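Local atomic coordinates of probable ABC transporter phosphite binding protein PhnD1 (Prochlorococcus marinus str. MIT 9301, PDB entry 5LQ5), a protein that binds inorganic phosphite tightly, and phosphate and methylphosphonate only very weakly, probably as the solute-binding component of an ABC transporter. Residues G52-D57 / L73-S78; G129-E134 / K261-I266. One frame throughout, in Å; residues are numbered along the deposited sequence.

Interaction 1: G52-D57 / L73-S78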
# COMPACT_ATOMS: atom_id res chain seq x y z
N GLY A 52 -3.59 -11.96 9.99
CA GLY A 52 -4.60 -11.46 10.95
C GLY A 52 -5.99 -11.47 10.32
O GLY A 52 -7.01 -11.70 10.97
N PHE A 53 -6.03 -11.22 9.03
CA PHE A 53 -7.30 -11.27 8.29
C PHE A 53 -7.76 -12.73 8.21
O PHE A 53 -8.90 -13.04 8.54
CB PHE A 53 -7.19 -10.61 6.92
CG PHE A 53 -8.50 -10.46 6.21
CD1 PHE A 53 -9.37 -9.42 6.52
CD2 PHE A 53 -8.91 -11.39 5.29
CE1 PHE A 53 -10.58 -9.30 5.87
CE2 PHE A 53 -10.12 -11.29 4.66
CZ PHE A 53 -10.98 -10.25 4.96
N ARG A 54 -6.84 -13.63 7.80
CA ARG A 54 -7.15 -15.05 7.70
C ARG A 54 -7.66 -15.63 9.03
O ARG A 54 -8.63 -16.42 9.01
CB ARG A 54 -5.94 -15.85 7.20
CG ARG A 54 -6.23 -17.34 7.03
CD ARG A 54 -4.98 -18.11 6.69
NE ARG A 54 -3.92 -18.03 7.71
CZ ARG A 54 -3.86 -18.76 8.82
NH1 ARG A 54 -4.80 -19.67 9.14
NH2 ARG A 54 -2.82 -18.58 9.63
N THR A 55 -7.05 -15.24 10.16
CA THR A 55 -7.45 -15.76 11.49
C THR A 55 -8.63 -15.01 12.13
O THR A 55 -9.02 -15.29 13.25
CB THR A 55 -6.29 -15.77 12.51
OG1 THR A 55 -5.82 -14.43 12.70
CG2 THR A 55 -5.18 -16.66 12.00
N LYS A 56 -9.14 -14.00 11.44
CA LYS A 56 -10.32 -13.22 11.90
C LYS A 56 -10.01 -12.32 13.11
O LYS A 56 -10.91 -11.88 13.84
CB LYS A 56 -11.55 -14.12 12.13
CG LYS A 56 -11.86 -14.94 10.87
CD LYS A 56 -13.29 -15.44 10.80
CE LYS A 56 -13.44 -16.50 9.71
NZ LYS A 56 -13.02 -16.05 8.35
N ASP A 57 -8.74 -12.03 13.29
CA ASP A 57 -8.31 -11.01 14.24
C ASP A 57 -8.58 -9.61 13.69
O ASP A 57 -8.59 -8.65 14.45
CB ASP A 57 -6.83 -11.14 14.58
CG ASP A 57 -6.54 -12.32 15.51
OD1 ASP A 57 -5.94 -12.08 16.57
OD2 ASP A 57 -6.91 -13.48 15.23
N LEU A 73 -7.20 -14.95 -1.37
CA LEU A 73 -6.92 -16.33 -1.70
C LEU A 73 -6.93 -17.22 -0.44
O LEU A 73 -7.44 -18.32 -0.46
CB LEU A 73 -5.60 -16.46 -2.45
CG LEU A 73 -5.61 -15.95 -3.89
CD1 LEU A 73 -4.17 -15.85 -4.40
CD2 LEU A 73 -6.48 -16.84 -4.82
N GLN A 74 -6.32 -16.72 0.64
CA GLN A 74 -6.22 -17.44 1.93
C GLN A 74 -7.53 -17.47 2.69
O GLN A 74 -7.73 -18.30 3.54
CB GLN A 74 -5.14 -16.82 2.82
CG GLN A 74 -3.71 -17.00 2.35
CD GLN A 74 -2.73 -16.99 3.51
OE1 GLN A 74 -2.97 -16.33 4.50
NE2 GLN A 74 -1.66 -17.76 3.41
N THR A 75 -8.38 -16.51 2.39
CA THR A 75 -9.63 -16.25 3.09
C THR A 75 -10.80 -16.15 2.10
O THR A 75 -11.23 -15.05 1.75
CB THR A 75 -9.53 -14.93 3.90
OG1 THR A 75 -8.22 -14.82 4.47
CG2 THR A 75 -10.56 -14.86 5.00
N PRO A 76 -11.32 -17.31 1.64
CA PRO A 76 -12.41 -17.36 0.71
C PRO A 76 -13.68 -16.60 1.10
O PRO A 76 -14.01 -16.45 2.28
CB PRO A 76 -12.72 -18.86 0.58
CG PRO A 76 -11.52 -19.55 1.06
CD PRO A 76 -10.91 -18.66 2.08
N ASN A 77 -14.32 -16.05 0.08
CA ASN A 77 -15.65 -15.44 0.23
C ASN A 77 -15.60 -14.13 1.00
O ASN A 77 -16.60 -13.63 1.50
CB ASN A 77 -16.62 -16.45 0.84
CG ASN A 77 -16.72 -17.70 -0.00
OD1 ASN A 77 -16.47 -18.80 0.47
ND2 ASN A 77 -16.97 -17.52 -1.30
N SER A 78 -14.40 -13.57 1.10
CA SER A 78 -14.23 -12.24 1.61
C SER A 78 -14.69 -11.27 0.52
O SER A 78 -14.92 -11.66 -0.63
CB SER A 78 -12.80 -11.98 1.99
OG SER A 78 -11.99 -12.47 0.96
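Phe53 and Arg54, at the end of helix 46-54, meet Thr75 where the chain leaves helix 65-74, and the CA atoms of Arg54 and Thr75 lie 5.4 Å apart. Arg54 can be traced outward. Arg54 CB lies 3.7 Å from Thr75 OG1, a carbon-to-hydroxyl van der Waals touch; that hydroxyl is hydrogen-bonded to Ala71 O, in the last turn of helix 65-74. Arg54 CG passes Gln74 O at 3.9 Å, and Arg54 CD reaches Gln74 OE1 at 3.5 Å. The chain then bends at chi3 (61°), and the guanidinium, nearly perpendicular to the Gln74 amide (planes 85° apart), rests one face against Thr55 CG2. Gln74 OE1, buried by the contact, has no hydrogen-bond partner in the model.

On Phe53 the CD2-CE2 side of the ring does the touching: CE2 lies 3.6 Å from Thr75 CG2, which stands out of the ring plane. Further round the rim, Ser78 CB sits in the ring plane, 3.8 Å from Phe53 CE2. Ser78 is brought there by the type II turn that begins at Thr75. With an alanine in place of Phe53, Thr75 CG2 and Ser78 CB would probably lose their aromatic neighbour, leaving a gap between the helix end and the turn.

Lys56, with positive phi (71°), ends helix 46-54 in a Schellman motif. The contact therefore packs one helix terminus against another at the edge of the lobe built on the six-stranded sheet. The two exits lead into strands 60-63 and 79-84, and strand 207-210 runs between these; just beyond it, Gln211 donates from NE2 to Phe53 O, and Thr75 packs on the same residue.

Interaction 2: G129-E134 / K261-I266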
# COMPACT_ATOMS: atom_id res chain seq x y z
N GLY A 129 6.07 -0.95 -3.90
CA GLY A 129 7.42 -0.93 -3.36
C GLY A 129 8.25 -2.14 -3.71
O GLY A 129 9.44 -2.16 -3.47
N ARG A 130 7.63 -3.15 -4.31
CA ARG A 130 8.38 -4.36 -4.67
C ARG A 130 7.90 -5.01 -5.96
O ARG A 130 8.68 -5.14 -6.89
CB ARG A 130 8.40 -5.39 -3.54
CG ARG A 130 9.37 -6.54 -3.76
CD ARG A 130 8.78 -7.68 -4.56
NE ARG A 130 9.82 -8.66 -4.92
CZ ARG A 130 10.29 -9.61 -4.10
NH1 ARG A 130 9.78 -9.79 -2.90
NH2 ARG A 130 11.29 -10.40 -4.51
N LEU A 131 6.65 -5.47 -6.00
CA LEU A 131 6.17 -6.30 -7.10
C LEU A 131 6.31 -5.57 -8.43
O LEU A 131 6.93 -6.09 -9.39
CB LEU A 131 4.73 -6.75 -6.87
CG LEU A 131 4.23 -7.78 -7.90
CD1 LEU A 131 4.83 -9.16 -7.64
CD2 LEU A 131 2.70 -7.81 -7.95
N MET A 132 5.71 -4.40 -8.51
CA MET A 132 5.73 -3.66 -9.76
C MET A 132 7.13 -3.12 -10.09
O MET A 132 7.57 -3.27 -11.22
CB MET A 132 4.61 -2.64 -9.78
CG MET A 132 3.21 -3.30 -9.75
SD MET A 132 2.88 -4.60 -10.96
CE MET A 132 3.12 -3.65 -12.46
N PRO A 133 7.85 -2.56 -9.11
CA PRO A 133 9.25 -2.19 -9.38
C PRO A 133 10.11 -3.32 -9.94
O PRO A 133 10.84 -3.11 -10.94
CB PRO A 133 9.74 -1.70 -8.02
CG PRO A 133 8.52 -1.01 -7.45
CD PRO A 133 7.39 -1.93 -7.84
N GLU A 134 9.99 -4.52 -9.36
CA GLU A 134 10.74 -5.68 -9.86
C GLU A 134 10.31 -6.06 -11.30
O GLU A 134 11.16 -6.35 -12.15
CB GLU A 134 10.64 -6.90 -8.92
CG GLU A 134 11.59 -8.02 -9.36
CD GLU A 134 11.84 -9.12 -8.33
OE1 GLU A 134 11.25 -9.12 -7.25
OE2 GLU A 134 12.65 -10.02 -8.65
N LYS A 261 -6.74 -8.97 -11.42
CA LYS A 261 -6.23 -10.07 -12.26
C LYS A 261 -4.77 -9.90 -12.69
O LYS A 261 -3.97 -10.82 -12.59
CB LYS A 261 -7.12 -10.22 -13.52
CG LYS A 261 -6.86 -11.45 -14.38
CD LYS A 261 -7.69 -11.37 -15.66
CE LYS A 261 -7.21 -12.32 -16.75
NZ LYS A 261 -6.08 -11.79 -17.58
N ASN A 262 -4.43 -8.70 -13.13
CA ASN A 262 -3.06 -8.41 -13.60
C ASN A 262 -2.05 -8.48 -12.44
O ASN A 262 -0.99 -9.08 -12.56
CB ASN A 262 -3.01 -7.06 -14.31
CG ASN A 262 -1.62 -6.68 -14.74
OD1 ASN A 262 -1.02 -7.28 -15.65
ND2 ASN A 262 -1.07 -5.69 -14.07
N ILE A 263 -2.44 -7.96 -11.26
CA ILE A 263 -1.54 -8.07 -10.11
C ILE A 263 -1.33 -9.54 -9.74
O ILE A 263 -0.22 -9.97 -9.48
CB ILE A 263 -2.09 -7.29 -8.90
CG1 ILE A 263 -2.12 -5.78 -9.17
CG2 ILE A 263 -1.28 -7.59 -7.62
CD1 ILE A 263 -0.83 -5.13 -9.59
N GLU A 264 -2.43 -10.30 -9.74
CA GLU A 264 -2.33 -11.73 -9.42
C GLU A 264 -1.39 -12.43 -10.40
O GLU A 264 -0.55 -13.22 -9.99
CB GLU A 264 -3.71 -12.42 -9.39
CG GLU A 264 -3.64 -13.86 -8.88
CD GLU A 264 -4.97 -14.52 -8.60
OE1 GLU A 264 -6.05 -13.92 -8.80
OE2 GLU A 264 -4.91 -15.69 -8.10
N GLU A 265 -1.55 -12.14 -11.68
CA GLU A 265 -0.71 -12.81 -12.72
C GLU A 265 0.76 -12.47 -12.59
O GLU A 265 1.63 -13.33 -12.72
CB GLU A 265 -1.23 -12.43 -14.11
CG GLU A 265 -2.59 -13.10 -14.38
CD GLU A 265 -3.24 -12.64 -15.68
OE1 GLU A 265 -2.74 -11.71 -16.34
OE2 GLU A 265 -4.27 -13.25 -16.05
N ILE A 266 1.03 -11.20 -12.33
CA ILE A 266 2.40 -10.74 -12.08
C ILE A 266 2.96 -11.42 -10.82
O ILE A 266 4.09 -11.89 -10.81
CB ILE A 266 2.52 -9.20 -12.07
CG1 ILE A 266 2.19 -8.61 -13.47
CG2 ILE A 266 3.91 -8.77 -11.60
CD1 ILE A 266 2.16 -7.09 -13.56
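In the two-lobed fold of this periplasmic binding protein, helix 127-139 starts with the pocket residues Thr127 and Ser128, and one turn further on its Leu131 and Met132 pack against Ile263 and Ile266 of the C-terminal helix 261-269. The short axes cross at 80° with a closest approach of 10.9 Å, so the contact is confined to a compact crossing point where all four touching residues are buried and apolar.

Leu131 points toward the other helix. Leu131 CG lies 3.8 Å from Ile266 CG2, and Leu131 CD1 meets the same methyl. The other branch, Leu131 CD2, also reaches back to Ile263, where it meets CG2 at 4.0 Å and the carbonyl O at 3.9 Å. Leu131 CD2 thus touches both isoleucines, which are three positions apart on one face of helix 261-269. The side chain of Leu131 is about 7 Å from the bound phosphite, so the contact begins near the pocket.

Each isoleucine divides its branches between the two partners, CG2 serving Leu131 and CD1 serving Met132. Ile263 and Met132 both also touch Thr127, and Ile266 packs on Tyr135, so neighbouring turns of helix 127-139 extend the apolar contact.

Met132 leaves its backbone beside the contact, but bends at chi2 (-51°) and again at chi3 (-61°) carry its end round to the isoleucines. Met132 SD lies 4.0 Å from Ile263 CD1, and Met132 SD and CE both stand 3.7 Å from Ile266 CD1.

From the N terminus, interaction 1 comes first and closes a short loop: only 15 residues separate its segments, and they include strand 60-63 and most of helix 65-74. Interaction 2 opens later and spans 126 residues, so the two are in series and neither nest nor cross. Interaction 1 stays within the lobe of the six-stranded sheet. Interaction 2 joins helix 127-139, which follows strand 119-121 of the five-stranded sheet, to helix 261-269, which follows strand 252-253 of the six-stranded one. Their centres are 21 Å apart, yet they touch through helix 65-74, where Leu73 CD1 packs 3.8 Å from Glu264 OE2.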